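Probable starch synthase 4, chloroplastic/amyloplastic (Arabidopsis thaliana, PDB 6GNE) is probably a plastid starch synthase, a glycosyltransferase of the two-domain GT-B fold, modelled here with ADP. Local coordinates at residues A[294-299]-A[381-386]; A[310-315]-A[457-462]; A[387-392]-A[467-472]. All coordinates share one frame; numbering follows the deposited sequence.

Interaction 1: A[294-299]-A[381-386]. With ADP (adenosine-5'-diphosphate), chain F.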
loop_
_atom_site.group_PDB
_atom_site.type_symbol
_atom_site.label_atom_id
_atom_site.label_comp_id
_atom_site.label_asym_id
_atom_site.label_seq_id
_atom_site.Cartn_x
_atom_site.Cartn_y
_atom_site.Cartn_z
ATOM N N HIS A 294 -27.578 -5.964 -4.971
ATOM C CA HIS A 294 -28.853 -5.262 -5.075
ATOM C C HIS A 294 -28.826 -3.901 -4.321
ATOM O O HIS A 294 -29.260 -2.888 -4.853
ATOM C CB HIS A 294 -29.981 -6.167 -4.582
ATOM C CG HIS A 294 -31.350 -5.567 -4.714
ATOM N ND1 HIS A 294 -31.934 -4.829 -3.702
ATOM C CD2 HIS A 294 -32.252 -5.603 -5.729
ATOM C CE1 HIS A 294 -33.147 -4.462 -4.081
ATOM N NE2 HIS A 294 -33.362 -4.907 -5.308
ATOM N N ALA A 295 -28.289 -3.889 -3.108
ATOM C CA ALA A 295 -28.238 -2.684 -2.302
ATOM C C ALA A 295 -27.446 -1.566 -3.011
ATOM O O ALA A 295 -27.904 -0.410 -3.061
ATOM C CB ALA A 295 -27.643 -2.979 -0.923
ATOM N N LEU A 296 -26.286 -1.916 -3.591
ATOM C CA LEU A 296 -25.437 -0.936 -4.271
ATOM C C LEU A 296 -26.103 -0.376 -5.522
ATOM O O LEU A 296 -26.063 0.833 -5.746
ATOM C CB LEU A 296 -24.101 -1.525 -4.641
ATOM C CG LEU A 296 -23.127 -0.526 -5.237
ATOM C CD1 LEU A 296 -22.658 0.507 -4.225
ATOM C CD2 LEU A 296 -21.929 -1.291 -5.799
ATOM N N ARG A 297 -26.716 -1.245 -6.316
ATOM C CA ARG A 297 -27.530 -0.792 -7.451
ATOM C C ARG A 297 -28.588 0.238 -7.049
ATOM O O ARG A 297 -28.704 1.307 -7.666
ATOM C CB ARG A 297 -28.201 -1.978 -8.154
ATOM C CG ARG A 297 -27.238 -2.822 -8.979
ATOM C CD ARG A 297 -27.928 -4.075 -9.442
ATOM N NE ARG A 297 -27.278 -4.663 -10.603
ATOM C CZ ARG A 297 -27.647 -5.799 -11.215
ATOM N NH1 ARG A 297 -28.671 -6.540 -10.795
ATOM N NH2 ARG A 297 -26.959 -6.219 -12.270
ATOM N N LYS A 298 -29.321 -0.097 -5.992
ATOM C CA LYS A 298 -30.392 0.739 -5.437
ATOM C C LYS A 298 -29.812 2.069 -4.908
ATOM O O LYS A 298 -30.355 3.130 -5.175
ATOM C CB LYS A 298 -31.149 -0.059 -4.361
ATOM C CG LYS A 298 -32.271 0.632 -3.631
ATOM C CD LYS A 298 -33.365 -0.364 -3.249
ATOM C CE LYS A 298 -34.349 -0.636 -4.413
ATOM N NZ LYS A 298 -35.641 -1.279 -3.999
ATOM N N GLN A 299 -28.689 2.025 -4.197
ATOM C CA GLN A 299 -28.100 3.265 -3.701
ATOM C C GLN A 299 -27.655 4.170 -4.857
ATOM O O GLN A 299 -27.838 5.371 -4.787
ATOM C CB GLN A 299 -26.939 2.993 -2.746
ATOM C CG GLN A 299 -26.276 4.256 -2.193
ATOM C CD GLN A 299 -25.113 3.928 -1.277
ATOM O OE1 GLN A 299 -25.343 3.509 -0.160
ATOM N NE2 GLN A 299 -23.867 4.098 -1.749
ATOM N N HIS A 381 -15.811 -0.826 0.584
ATOM C CA HIS A 381 -16.336 -2.076 1.135
ATOM C C HIS A 381 -17.524 -2.610 0.342
ATOM O O HIS A 381 -17.486 -3.747 -0.094
ATOM C CB HIS A 381 -16.668 -1.949 2.616
ATOM C CG HIS A 381 -15.463 -1.928 3.510
ATOM N ND1 HIS A 381 -14.998 -3.049 4.152
ATOM C CD2 HIS A 381 -14.625 -0.922 3.857
ATOM C CE1 HIS A 381 -13.933 -2.733 4.862
ATOM N NE2 HIS A 381 -13.681 -1.451 4.697
ATOM N N THR A 382 -18.557 -1.797 0.138
ATOM C CA THR A 382 -19.778 -2.262 -0.551
ATOM C C THR A 382 -19.506 -2.578 -2.023
ATOM O O THR A 382 -20.157 -3.453 -2.594
ATOM C CB THR A 382 -20.965 -1.267 -0.422
ATOM O OG1 THR A 382 -20.561 0.047 -0.836
ATOM C CG2 THR A 382 -21.454 -1.148 1.025
ATOM N N ILE A 383 -18.528 -1.903 -2.642
ATOM C CA ILE A 383 -18.167 -2.184 -4.044
ATOM C C ILE A 383 -17.475 -3.510 -4.206
ATOM O O ILE A 383 -17.810 -4.257 -5.130
ATOM C CB ILE A 383 -17.375 -1.036 -4.708
ATOM C CG1 ILE A 383 -18.311 0.144 -4.967
ATOM C CG2 ILE A 383 -16.760 -1.486 -6.023
ATOM C CD1 ILE A 383 -17.597 1.427 -5.334
ATOM N N TYR A 384 -16.519 -3.812 -3.339
ATOM C CA TYR A 384 -15.883 -5.147 -3.340
ATOM C C TYR A 384 -16.979 -6.217 -3.151
ATOM O O TYR A 384 -17.038 -7.192 -3.900
ATOM C CB TYR A 384 -14.838 -5.295 -2.232
ATOM C CG TYR A 384 -13.541 -4.517 -2.409
ATOM C CD1 TYR A 384 -12.679 -4.770 -3.490
ATOM C CD2 TYR A 384 -13.139 -3.564 -1.467
ATOM C CE1 TYR A 384 -11.479 -4.078 -3.647
ATOM C CE2 TYR A 384 -11.930 -2.853 -1.615
ATOM C CZ TYR A 384 -11.094 -3.113 -2.702
ATOM O OH TYR A 384 -9.911 -2.419 -2.820
ATOM N N ALA A 385 -17.849 -6.035 -2.168
ATOM C CA ALA A 385 -18.905 -6.989 -1.889
ATOM C C ALA A 385 -19.861 -7.187 -3.059
ATOM O O ALA A 385 -20.157 -8.328 -3.429
ATOM C CB ALA A 385 -19.702 -6.541 -0.673
ATOM N N ALA A 386 -20.343 -6.077 -3.631
ATOM C CA ALA A 386 -21.342 -6.133 -4.693
ATOM C C ALA A 386 -20.835 -6.674 -6.042
ATOM O O ALA A 386 -21.588 -7.293 -6.774
ATOM C CB ALA A 386 -21.972 -4.759 -4.905
HETATM P PB ADP F . -1.722 1.676 -4.156
HETATM O O1B ADP F . -0.858 1.466 -2.948
HETATM O O2B ADP F . -2.836 2.672 -4.020
HETATM O O3B ADP F . -0.880 1.956 -5.380
HETATM P PA ADP F . -2.755 -0.903 -3.379
HETATM O O1A ADP F . -3.613 -1.897 -4.106
HETATM O O2A ADP F . -1.484 -1.465 -2.797
HETATM O O3A ADP F . -2.474 0.282 -4.433
HETATM O "O5'" ADP F . -3.559 -0.202 -2.178
HETATM C "C5'" ADP F . -4.785 0.500 -2.389
HETATM C "C4'" ADP F . -5.658 0.639 -1.129
HETATM O "O4'" ADP F . -6.343 1.901 -1.149
HETATM C "C3'" ADP F . -6.772 -0.385 -1.053
HETATM O "O3'" ADP F . -7.120 -0.574 0.308
HETATM C "C2'" ADP F . -7.921 0.287 -1.757
HETATM O "O2'" ADP F . -9.183 -0.224 -1.367
HETATM C "C1'" ADP F . -7.749 1.703 -1.292
HETATM N N9 ADP F . -8.262 2.713 -2.243
HETATM C C8 ADP F . -7.675 3.142 -3.367
HETATM N N7 ADP F . -8.417 4.110 -3.950
HETATM C C5 ADP F . -9.503 4.316 -3.189
HETATM C C6 ADP F . -10.712 5.198 -3.227
HETATM N N6 ADP F . -10.890 6.068 -4.253
HETATM N N1 ADP F . -11.607 5.079 -2.206
HETATM C C2 ADP F . -11.416 4.184 -1.203
HETATM N N3 ADP F . -10.354 3.365 -1.124
HETATM C C4 ADP F . -9.391 3.386 -2.067
#
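Two helices of the C-terminal Rossmann-like half of this GT-B glycosyltransferase pack here, and the second of them also supplies a residue of the nucleotide pocket. Leu296 carries the contact from helix 287-300. Its CG lies anti to the backbone N (chi1 -175°), which sends both methyl branches across to helix 377-386. CD2 touches two apolar groups, 3.6 Å from Ala386 CB and 4.0 Å from Ile383 CG1. Leu296 CB backs up the first of these, with Ala386 CB 3.9 Å away. The other branch, CD1, rests beside the hydroxyl of Thr382, at 4.0 Å from OG1; that oxygen is already hydrogen-bonded to the carbonyl of Leu379 one turn earlier, so the leucine meets a polar atom that has its partner. The leucine crosses both Thr382 and Ile383 at a slant. The small Ala386 lets its CA come to 6.6 Å from that of Leu296; the segment axes approach to 9.6 Å at a crossing angle of -125°. Tyr384 leaves the same helix for the ligand: its OH and O2' of ADP form a hydrogen bond of 2.7 Å, with the ribose oxygen at the ring's edge and in its plane. Beyond the pair, Leu296 and Ala386 both lean on Leu311 of strand 311-317, while Ile383 reaches Ile315 of that strand and Val342 and Leu344 of strand 340-346; Tyr384 is bordered by helix 402-408. Both helices therefore share the cover over one face of the parallel sheet.

Interaction 2: A[310-315]-A[457-462]. With ADP (adenosine-5'-diphosphate), chain F.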
loop_
_atom_site.group_PDB
_atom_site.type_symbol
_atom_site.label_atom_id
_atom_site.label_comp_id
_atom_site.label_asym_id
_atom_site.label_seq_id
_atom_site.Cartn_x
_atom_site.Cartn_y
_atom_site.Cartn_z
ATOM N N PRO A 310 -23.395 -8.899 -15.208
ATOM C CA PRO A 310 -22.223 -8.805 -14.342
ATOM C C PRO A 310 -21.861 -7.337 -14.001
ATOM O O PRO A 310 -21.870 -6.480 -14.882
ATOM C CB PRO A 310 -21.124 -9.470 -15.172
ATOM C CG PRO A 310 -21.524 -9.213 -16.563
ATOM C CD PRO A 310 -23.022 -9.266 -16.578
ATOM N N LEU A 311 -21.595 -7.086 -12.722
ATOM C CA LEU A 311 -21.161 -5.784 -12.236
ATOM C C LEU A 311 -19.644 -5.796 -12.151
ATOM O O LEU A 311 -19.072 -6.587 -11.419
ATOM C CB LEU A 311 -21.761 -5.499 -10.858
ATOM C CG LEU A 311 -21.379 -4.174 -10.203
ATOM C CD1 LEU A 311 -21.983 -3.014 -10.971
ATOM C CD2 LEU A 311 -21.872 -4.139 -8.769
ATOM N N VAL A 312 -18.998 -4.922 -12.912
ATOM C CA VAL A 312 -17.538 -4.799 -12.931
ATOM C C VAL A 312 -17.198 -3.627 -12.031
ATOM O O VAL A 312 -17.720 -2.535 -12.201
ATOM C CB VAL A 312 -17.006 -4.512 -14.355
ATOM C CG1 VAL A 312 -15.485 -4.327 -14.328
ATOM C CG2 VAL A 312 -17.394 -5.634 -15.333
ATOM N N GLY A 313 -16.352 -3.860 -11.045
ATOM C CA GLY A 313 -15.910 -2.793 -10.139
ATOM C C GLY A 313 -14.442 -2.456 -10.350
ATOM O O GLY A 313 -13.652 -3.264 -10.876
ATOM N N CYS A 314 -14.099 -1.229 -9.984
ATOM C CA CYS A 314 -12.750 -0.735 -10.018
ATOM C C CYS A 314 -12.622 0.290 -8.915
ATOM O O CYS A 314 -13.375 1.279 -8.892
ATOM C CB CYS A 314 -12.445 -0.084 -11.367
ATOM S SG CYS A 314 -10.776 0.606 -11.471
ATOM N N ILE A 315 -11.670 0.050 -8.002
ATOM C CA ILE A 315 -11.343 0.927 -6.860
ATOM C C ILE A 315 -9.857 1.177 -6.901
ATOM O O ILE A 315 -9.062 0.253 -6.717
ATOM C CB ILE A 315 -11.679 0.271 -5.521
ATOM C CG1 ILE A 315 -13.197 0.066 -5.404
ATOM C CG2 ILE A 315 -11.182 1.134 -4.374
ATOM C CD1 ILE A 315 -13.589 -0.978 -4.398
ATOM N N ARG A 457 -13.599 -13.337 -22.062
ATOM C CA ARG A 457 -13.641 -14.656 -21.416
ATOM C C ARG A 457 -14.307 -14.599 -20.069
ATOM O O ARG A 457 -15.061 -15.468 -19.726
ATOM C CB ARG A 457 -12.259 -15.304 -21.321
ATOM C CG ARG A 457 -11.696 -15.679 -22.689
ATOM C CD ARG A 457 -10.319 -16.323 -22.624
ATOM N NE ARG A 457 -9.268 -15.410 -22.160
ATOM C CZ ARG A 457 -8.705 -15.430 -20.947
ATOM N NH1 ARG A 457 -7.793 -14.535 -20.649
ATOM N NH2 ARG A 457 -9.016 -16.353 -20.028
ATOM N N ALA A 458 -14.077 -13.541 -19.319
ATOM C CA ALA A 458 -14.680 -13.389 -18.017
ATOM C C ALA A 458 -16.199 -13.253 -18.132
ATOM O O ALA A 458 -16.935 -13.901 -17.387
ATOM C CB ALA A 458 -14.083 -12.204 -17.291
ATOM N N PHE A 459 -16.667 -12.450 -19.081
ATOM C CA PHE A 459 -18.118 -12.314 -19.342
ATOM C C PHE A 459 -18.755 -13.602 -19.821
ATOM O O PHE A 459 -19.831 -13.946 -19.371
ATOM C CB PHE A 459 -18.433 -11.183 -20.327
ATOM C CG PHE A 459 -18.555 -9.833 -19.672
ATOM C CD1 PHE A 459 -17.549 -9.354 -18.841
ATOM C CD2 PHE A 459 -19.675 -9.053 -19.884
ATOM C CE1 PHE A 459 -17.665 -8.129 -18.232
ATOM C CE2 PHE A 459 -19.803 -7.816 -19.294
ATOM C CZ PHE A 459 -18.791 -7.351 -18.464
ATOM N N ASN A 460 -18.074 -14.315 -20.713
ATOM C CA ASN A 460 -18.491 -15.672 -21.154
ATOM C C ASN A 460 -18.630 -16.639 -19.980
ATOM O O ASN A 460 -19.681 -17.258 -19.822
ATOM C CB ASN A 460 -17.512 -16.269 -22.196
ATOM C CG ASN A 460 -17.690 -15.668 -23.608
ATOM O OD1 ASN A 460 -18.479 -14.719 -23.845
ATOM N ND2 ASN A 460 -16.930 -16.213 -24.558
ATOM N N HIS A 461 -17.577 -16.766 -19.168
ATOM C CA HIS A 461 -17.598 -17.649 -17.989
ATOM C C HIS A 461 -18.752 -17.293 -17.039
ATOM O O HIS A 461 -19.475 -18.178 -16.605
ATOM C CB HIS A 461 -16.254 -17.649 -17.247
ATOM C CG HIS A 461 -15.240 -18.596 -17.816
ATOM N ND1 HIS A 461 -15.032 -19.860 -17.301
ATOM C CD2 HIS A 461 -14.370 -18.469 -18.860
ATOM C CE1 HIS A 461 -14.071 -20.465 -18.001
ATOM N NE2 HIS A 461 -13.647 -19.643 -18.950
ATOM N N TYR A 462 -18.949 -16.000 -16.766
ATOM C CA TYR A 462 -20.014 -15.543 -15.882
ATOM C C TYR A 462 -21.395 -15.910 -16.428
ATOM O O TYR A 462 -22.204 -16.457 -15.708
ATOM C CB TYR A 462 -19.905 -14.022 -15.633
ATOM C CG TYR A 462 -21.028 -13.445 -14.797
ATOM C CD1 TYR A 462 -22.217 -13.015 -15.385
ATOM C CD2 TYR A 462 -20.917 -13.346 -13.400
ATOM C CE1 TYR A 462 -23.247 -12.494 -14.616
ATOM C CE2 TYR A 462 -21.950 -12.816 -12.621
ATOM C CZ TYR A 462 -23.112 -12.404 -13.237
ATOM O OH TYR A 462 -24.147 -11.898 -12.498
HETATM P PB ADP F . -1.722 1.676 -4.156
HETATM O O1B ADP F . -0.858 1.466 -2.948
HETATM O O2B ADP F . -2.836 2.672 -4.020
HETATM O O3B ADP F . -0.880 1.956 -5.380
HETATM P PA ADP F . -2.755 -0.903 -3.379
HETATM O O1A ADP F . -3.613 -1.897 -4.106
HETATM O O2A ADP F . -1.484 -1.465 -2.797
HETATM O O3A ADP F . -2.474 0.282 -4.433
HETATM O "O5'" ADP F . -3.559 -0.202 -2.178
HETATM C "C5'" ADP F . -4.785 0.500 -2.389
HETATM C "C4'" ADP F . -5.658 0.639 -1.129
HETATM O "O4'" ADP F . -6.343 1.901 -1.149
HETATM C "C3'" ADP F . -6.772 -0.385 -1.053
HETATM O "O3'" ADP F . -7.120 -0.574 0.308
HETATM C "C2'" ADP F . -7.921 0.287 -1.757
HETATM O "O2'" ADP F . -9.183 -0.224 -1.367
HETATM C "C1'" ADP F . -7.749 1.703 -1.292
HETATM N N9 ADP F . -8.262 2.713 -2.243
HETATM C C8 ADP F . -7.675 3.142 -3.367
HETATM N N7 ADP F . -8.417 4.110 -3.950
HETATM C C5 ADP F . -9.503 4.316 -3.189
HETATM C C6 ADP F . -10.712 5.198 -3.227
HETATM N N6 ADP F . -10.890 6.068 -4.253
HETATM N N1 ADP F . -11.607 5.079 -2.206
HETATM C C2 ADP F . -11.416 4.184 -1.203
HETATM N N3 ADP F . -10.354 3.365 -1.124
HETATM C C4 ADP F . -9.391 3.386 -2.067
#
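Pro310 is set against two aromatic rings of one helix, offering a different carbon to each. CG sits over a face of Phe459, 3.8 Å from the ring centroid and 24° off its normal, displaced toward the CE2 rim. CB lies over a face of Tyr462, also 3.8 Å from the centroid but only 14° off the normal. Both are CH-pi contacts, made by neighbouring carbons of one rigid pyrrolidine. Tyr462 extends anti to its own N (chi1 176°), turning a ring face to the proline, where CE1 is 3.6 Å from Pro310 N. Phe459 is used twice: beneath the proline by its face, and at its edge by Val312, whose CG2 is 3.8 Å from CZ. All four residues are buried, and the contact is wholly apolar. Tyr462 also has a cation-pi partner in Arg308, just ahead of the strand. Farther along, Ile315, well beyond this helix, touches the nucleotide, its CG2 3.7 Å from C4 of ADP. One strand thus packs against helix 448-464 at its start and borders the pocket near its other end, an organisation characteristic of the Rossmann-like, parallel-stranded domains of GT-B glycosyltransferases.

Interaction 3: A[387-392]-A[467-472]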
loop_
_atom_site.group_PDB
_atom_site.type_symbol
_atom_site.label_atom_id
_atom_site.label_comp_id
_atom_site.label_asym_id
_atom_site.label_seq_id
_atom_site.Cartn_x
_atom_site.Cartn_y
_atom_site.Cartn_z
ATOM N N SER A 387 -19.577 -6.428 -6.355
ATOM C CA SER A 387 -19.081 -6.649 -7.709
ATOM C C SER A 387 -18.867 -8.141 -7.997
ATOM O O SER A 387 -18.526 -8.902 -7.101
ATOM C CB SER A 387 -17.794 -5.840 -7.946
ATOM O OG SER A 387 -16.746 -6.293 -7.116
ATOM N N ASP A 388 -19.104 -8.531 -9.247
ATOM C CA ASP A 388 -18.810 -9.868 -9.739
ATOM C C ASP A 388 -17.397 -9.968 -10.296
ATOM O O ASP A 388 -16.773 -11.046 -10.253
ATOM C CB ASP A 388 -19.763 -10.224 -10.841
ATOM C CG ASP A 388 -21.180 -10.155 -10.387
ATOM O OD1 ASP A 388 -21.517 -10.896 -9.436
ATOM O OD2 ASP A 388 -21.926 -9.313 -10.945
ATOM N N LEU A 389 -16.920 -8.844 -10.837
ATOM C CA LEU A 389 -15.625 -8.756 -11.460
ATOM C C LEU A 389 -14.932 -7.486 -10.968
ATOM O O LEU A 389 -15.584 -6.486 -10.656
ATOM C CB LEU A 389 -15.808 -8.694 -12.980
ATOM C CG LEU A 389 -16.346 -9.952 -13.670
ATOM C CD1 LEU A 389 -16.733 -9.719 -15.108
ATOM C CD2 LEU A 389 -15.275 -11.014 -13.638
ATOM N N PHE A 390 -13.607 -7.539 -10.947
ATOM C CA PHE A 390 -12.773 -6.448 -10.454
ATOM C C PHE A 390 -11.534 -6.296 -11.329
ATOM O O PHE A 390 -10.787 -7.265 -11.511
ATOM C CB PHE A 390 -12.356 -6.708 -9.000
ATOM C CG PHE A 390 -11.713 -5.519 -8.358
ATOM C CD1 PHE A 390 -10.345 -5.291 -8.492
ATOM C CD2 PHE A 390 -12.487 -4.578 -7.681
ATOM C CE1 PHE A 390 -9.746 -4.175 -7.957
ATOM C CE2 PHE A 390 -11.889 -3.450 -7.106
ATOM C CZ PHE A 390 -10.515 -3.250 -7.251
ATOM N N ILE A 391 -11.288 -5.085 -11.835
ATOM C CA ILE A 391 -10.195 -4.896 -12.807
ATOM C C ILE A 391 -8.960 -4.190 -12.233
ATOM O O ILE A 391 -9.098 -3.199 -11.532
ATOM C CB ILE A 391 -10.670 -4.172 -14.088
ATOM C CG1 ILE A 391 -11.259 -2.784 -13.803
ATOM C CG2 ILE A 391 -11.665 -5.035 -14.842
ATOM C CD1 ILE A 391 -11.044 -1.830 -14.967
ATOM N N ILE A 392 -7.781 -4.703 -12.562
ATOM C CA ILE A 392 -6.493 -4.120 -12.153
ATOM C C ILE A 392 -5.572 -4.197 -13.390
ATOM O O ILE A 392 -4.683 -5.059 -13.502
ATOM C CB ILE A 392 -5.792 -4.844 -10.931
ATOM C CG1 ILE A 392 -6.784 -5.588 -10.040
ATOM C CG2 ILE A 392 -4.987 -3.867 -10.073
ATOM C CD1 ILE A 392 -7.312 -6.890 -10.610
ATOM N N GLU A 467 -23.473 -22.074 -12.166
ATOM C CA GLU A 467 -22.988 -22.918 -11.071
ATOM C C GLU A 467 -21.472 -23.166 -11.134
ATOM O O GLU A 467 -20.836 -23.296 -10.104
ATOM C CB GLU A 467 -23.814 -24.245 -10.971
ATOM C CG GLU A 467 -23.164 -25.488 -10.330
ATOM C CD GLU A 467 -22.840 -25.354 -8.842
ATOM O OE1 GLU A 467 -23.625 -24.720 -8.132
ATOM O OE2 GLU A 467 -21.795 -25.863 -8.389
ATOM N N LYS A 468 -20.907 -23.227 -12.334
ATOM C CA LYS A 468 -19.448 -23.321 -12.506
ATOM C C LYS A 468 -18.781 -22.038 -11.995
ATOM O O LYS A 468 -17.721 -22.061 -11.346
ATOM C CB LYS A 468 -19.086 -23.533 -13.984
ATOM C CG LYS A 468 -18.189 -24.733 -14.280
ATOM C CD LYS A 468 -17.479 -24.599 -15.651
ATOM C CE LYS A 468 -16.216 -25.462 -15.794
ATOM N NZ LYS A 468 -15.074 -24.678 -16.373
ATOM N N TRP A 469 -19.423 -20.920 -12.311
ATOM C CA TRP A 469 -19.029 -19.625 -11.816
ATOM C C TRP A 469 -19.086 -19.531 -10.301
ATOM O O TRP A 469 -18.189 -18.949 -9.676
ATOM C CB TRP A 469 -19.902 -18.532 -12.426
ATOM C CG TRP A 469 -19.506 -17.189 -11.951
ATOM C CD1 TRP A 469 -20.064 -16.468 -10.927
ATOM C CD2 TRP A 469 -18.435 -16.415 -12.461
ATOM N NE1 TRP A 469 -19.384 -15.296 -10.763
ATOM C CE2 TRP A 469 -18.378 -15.232 -11.699
ATOM C CE3 TRP A 469 -17.517 -16.605 -13.499
ATOM C CZ2 TRP A 469 -17.449 -14.212 -11.964
ATOM C CZ3 TRP A 469 -16.585 -15.610 -13.749
ATOM C CH2 TRP A 469 -16.573 -14.401 -12.987
ATOM N N MET A 470 -20.153 -20.065 -9.722
ATOM C CA MET A 470 -20.356 -20.024 -8.269
ATOM C C MET A 470 -19.261 -20.823 -7.527
ATOM O O MET A 470 -18.847 -20.442 -6.428
ATOM C CB MET A 470 -21.757 -20.555 -7.930
ATOM C CG MET A 470 -22.406 -19.962 -6.703
ATOM S SD MET A 470 -24.039 -20.686 -6.490
ATOM C CE MET A 470 -24.177 -20.663 -4.680
ATOM N N ARG A 471 -18.779 -21.897 -8.159
ATOM C CA ARG A 471 -17.649 -22.648 -7.623
ATOM C C ARG A 471 -16.369 -21.854 -7.635
ATOM O O ARG A 471 -15.578 -21.971 -6.711
ATOM C CB ARG A 471 -17.431 -23.949 -8.398
ATOM C CG ARG A 471 -18.273 -25.101 -7.940
ATOM C CD ARG A 471 -17.765 -26.378 -8.567
ATOM N NE ARG A 471 -18.878 -27.220 -8.976
ATOM C CZ ARG A 471 -18.759 -28.489 -9.372
ATOM N NH1 ARG A 471 -17.545 -29.080 -9.419
ATOM N NH2 ARG A 471 -19.868 -29.180 -9.690
ATOM N N LEU A 472 -16.167 -21.080 -8.698
ATOM C CA LEU A 472 -15.005 -20.229 -8.821
ATOM C C LEU A 472 -15.006 -19.166 -7.707
ATOM O O LEU A 472 -13.942 -18.924 -7.089
ATOM C CB LEU A 472 -14.944 -19.571 -10.216
ATOM C CG LEU A 472 -13.746 -18.654 -10.474
ATOM C CD1 LEU A 472 -12.403 -19.366 -10.276
ATOM C CD2 LEU A 472 -13.833 -18.114 -11.894
#
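Apolar packing is made by one pair: Leu389 CD2 lies 3.7 Å from Trp469 CH2. With chi1 at -179°, the indole of Trp469 swings out from helix 466-477 toward the start of strand 389-392, presenting the edge of its six-membered ring and bridging a CA separation of 10.0 Å between Asp388 and Trp469. Leu389 meets it at a slant. A van der Waals approach brings Asp388 O to the indole edge, in its plane, 3.7 Å from Trp469 CZ2. The Asp388 carboxylate is engaged by other groups: OD2 forms a salt bridge with Lys293 and accepts a hydrogen bond from the backbone N of Leu311. Two partners on one oxygen would be expected to favour the charged form of this buried acid. Within the helix, Arg471 NE forms a salt bridge with Glu467 OE2 at 3.3 Å, using the anti lone pair of the carboxylate on the helix's exposed side. Around the contact, the Tyr462 ring of helix 448-464 meets Trp469 edge-to-face, and Trp469 also touches Ile412 of strand 412-416. Leu389 packs on Ala458 and Phe459, so helices 448-464 and 466-477 both reach strand 389-392.

In the fold
From the N-terminal side, helix 287-300 opens interaction 1, which closes 82 residues later on helix 377-386. Strand 311-317 begins inside that span, and its partner in interaction 2 comes only at helix 448-464, so interactions 1 and 2 cross. Strand 389-392 follows helix 377-386 directly; interaction 3 thus opens after interaction 1 has closed, and crosses interaction 2 by ending on helix 466-477. Strands 311-317 and 389-392 are neighbours in the parallel sheet, where Gly313 N lies 2.8 Å from Leu389 O, a probable hydrogen bond. Interactions 2 and 3 tie helices 448-464 and 466-477 to these central strands, interaction 1 joins two helices packed on the same sheet, and interactions 1 and 2 both extend to ADP.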